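Local coordinates for protein nucleoside kinase (Methanococcus jannaschii, PDB 2C49) that phosphorylates a wide range of nucleosides, inosine, guanosine and cytidine best of all, with ATP as preferred donor and magnesium or manganese as cofactor, at residues 20-25 with 100-105. Sequence-based numbering, arbitrary orientation.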
# COMPACT_ATOMS: atom_id res chain seq x y z
N PHE A 20 -8.87 4.12 -0.37
CA PHE A 20 -8.58 5.48 0.09
C PHE A 20 -9.44 6.55 -0.60
O PHE A 20 -9.70 6.48 -1.82
CB PHE A 20 -7.10 5.88 -0.11
CG PHE A 20 -6.10 4.83 0.28
CD1 PHE A 20 -5.62 3.93 -0.66
CD2 PHE A 20 -5.59 4.79 1.57
CE1 PHE A 20 -4.69 2.97 -0.32
CE2 PHE A 20 -4.65 3.85 1.92
CZ PHE A 20 -4.20 2.93 0.98
N ASN A 21 -9.87 7.53 0.20
CA ASN A 21 -10.54 8.73 -0.25
C ASN A 21 -9.53 9.85 -0.35
O ASN A 21 -8.77 10.11 0.61
CB ASN A 21 -11.61 9.15 0.74
CG ASN A 21 -12.84 8.31 0.64
OD1 ASN A 21 -13.73 8.61 -0.15
ND2 ASN A 21 -12.91 7.25 1.44
N VAL A 22 -9.49 10.46 -1.53
CA VAL A 22 -8.68 11.64 -1.78
C VAL A 22 -9.59 12.68 -2.44
O VAL A 22 -10.63 12.33 -3.00
CB VAL A 22 -7.38 11.34 -2.63
CG1 VAL A 22 -6.49 10.25 -1.94
CG2 VAL A 22 -7.71 10.90 -4.04
N GLU A 23 -9.24 13.96 -2.34
CA GLU A 23 -10.01 14.99 -2.99
C GLU A 23 -9.75 14.93 -4.50
O GLU A 23 -10.68 14.93 -5.30
CB GLU A 23 -9.65 16.37 -2.42
CG GLU A 23 -10.85 17.12 -1.87
CD GLU A 23 -11.15 16.75 -0.43
OE1 GLU A 23 -10.58 17.39 0.48
OE2 GLU A 23 -11.96 15.83 -0.21
N LYS A 24 -8.48 14.86 -4.85
CA LYS A 24 -8.03 14.74 -6.22
C LYS A 24 -6.90 13.72 -6.20
O LYS A 24 -6.22 13.57 -5.18
CB LYS A 24 -7.51 16.09 -6.75
CG LYS A 24 -8.03 17.32 -6.00
CD LYS A 24 -7.55 18.62 -6.64
CE LYS A 24 -6.64 19.41 -5.70
NZ LYS A 24 -6.39 20.80 -6.18
N PHE A 25 -6.73 13.02 -7.32
CA PHE A 25 -5.64 12.06 -7.48
C PHE A 25 -4.29 12.78 -7.51
O PHE A 25 -4.17 13.82 -8.15
CB PHE A 25 -5.81 11.32 -8.80
CG PHE A 25 -7.09 10.54 -8.91
CD1 PHE A 25 -7.86 10.62 -10.07
CD2 PHE A 25 -7.49 9.68 -7.88
CE1 PHE A 25 -9.04 9.86 -10.20
CE2 PHE A 25 -8.66 8.92 -7.99
CZ PHE A 25 -9.43 9.01 -9.15
N TRP A 100 -4.67 -1.44 -4.22
CA TRP A 100 -4.68 -0.10 -3.63
C TRP A 100 -5.63 0.72 -4.48
O TRP A 100 -5.38 0.97 -5.67
CB TRP A 100 -3.28 0.54 -3.64
CG TRP A 100 -2.41 -0.01 -2.57
CD1 TRP A 100 -2.10 0.59 -1.38
CD2 TRP A 100 -1.73 -1.27 -2.57
NE1 TRP A 100 -1.26 -0.20 -0.64
CE2 TRP A 100 -1.02 -1.37 -1.34
CE3 TRP A 100 -1.62 -2.33 -3.49
CZ2 TRP A 100 -0.27 -2.49 -0.99
CZ3 TRP A 100 -0.85 -3.44 -3.14
CH2 TRP A 100 -0.19 -3.51 -1.89
N ILE A 101 -6.73 1.14 -3.86
CA ILE A 101 -7.86 1.74 -4.55
C ILE A 101 -8.07 3.16 -4.05
O ILE A 101 -8.21 3.39 -2.84
CB ILE A 101 -9.13 0.87 -4.31
CG1 ILE A 101 -8.87 -0.55 -4.85
CG2 ILE A 101 -10.38 1.51 -4.94
CD1 ILE A 101 -9.84 -1.61 -4.35
N PHE A 102 -8.04 4.11 -4.99
CA PHE A 102 -8.17 5.52 -4.65
C PHE A 102 -9.42 6.05 -5.28
O PHE A 102 -9.66 5.81 -6.44
CB PHE A 102 -6.94 6.30 -5.12
CG PHE A 102 -5.69 5.81 -4.51
CD1 PHE A 102 -5.04 4.70 -5.03
CD2 PHE A 102 -5.18 6.42 -3.38
CE1 PHE A 102 -3.89 4.22 -4.43
CE2 PHE A 102 -4.03 5.94 -2.79
CZ PHE A 102 -3.39 4.85 -3.33
N THR A 103 -10.21 6.74 -4.46
CA THR A 103 -11.45 7.34 -4.88
C THR A 103 -11.37 8.86 -4.72
O THR A 103 -11.13 9.35 -3.62
CB THR A 103 -12.61 6.78 -4.03
OG1 THR A 103 -12.61 5.35 -4.09
CG2 THR A 103 -13.91 7.18 -4.63
N ASP A 104 -11.60 9.61 -5.80
CA ASP A 104 -11.58 11.07 -5.72
C ASP A 104 -12.97 11.61 -5.35
O ASP A 104 -13.91 10.83 -5.19
CB ASP A 104 -10.96 11.71 -6.97
CG ASP A 104 -11.91 11.81 -8.17
OD1 ASP A 104 -13.11 11.43 -8.10
OD2 ASP A 104 -11.52 12.28 -9.26
N LYS A 105 -13.08 12.94 -5.24
CA LYS A 105 -14.28 13.61 -4.74
C LYS A 105 -15.50 13.44 -5.64
O LYS A 105 -16.65 13.61 -5.19
CB LYS A 105 -14.01 15.10 -4.47
CG LYS A 105 -13.98 15.96 -5.72
CD LYS A 105 -13.37 17.33 -5.48
CE LYS A 105 -13.17 18.06 -6.81
NZ LYS A 105 -12.14 19.14 -6.69
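F20 puts CD1 over one face of the F102 ring, 3.3 Å from F102 CE2, while W100 CD1 meets the F20 edge in its plane. The two phenylalanine rings lie nearly parallel, planes 21° apart, but slid so far that they barely overlap. The residues are neighbours on parallel strands 15-21 and 98-103 of the small lid sheet of this PfkB-family (ribokinase-like) kinase. In both, CG lies beside the backbone N (chi1 -44° in F20), which lets the rings point the same way from one face of the lid. Flat, apolar residues suit this face because the second subunit of the homodimer packs on it: its F112 stacks on F102, and its W100 and F20 meet W100. From the sheet's other face, I101 touches the bound adenosine.

Beyond the strand ends, F25 folds back so that D104 CB lies over one face of its ring, a CH-pi contact 3.9 Å from the centroid, and F102 O sits at the ring edge. Replacing F25 by an alanine would probably leave D104 CB without its aromatic partner and open a gap beside F102. D104 suits the turn because its carboxylate OD1 accepts hydrogen bonds from the backbone N of D106 and N108, while T103 OG1 pairs with Q109, an ATP-binding residue.

The backbone ladder alternates: F20 N gives to I101 O, F20 O accepts from T103 N, and V22 N donates almost straight (177°) to T103 O. Last comes K105 N, which reaches E23 O at 3.1 Å from above the carbonyl plane.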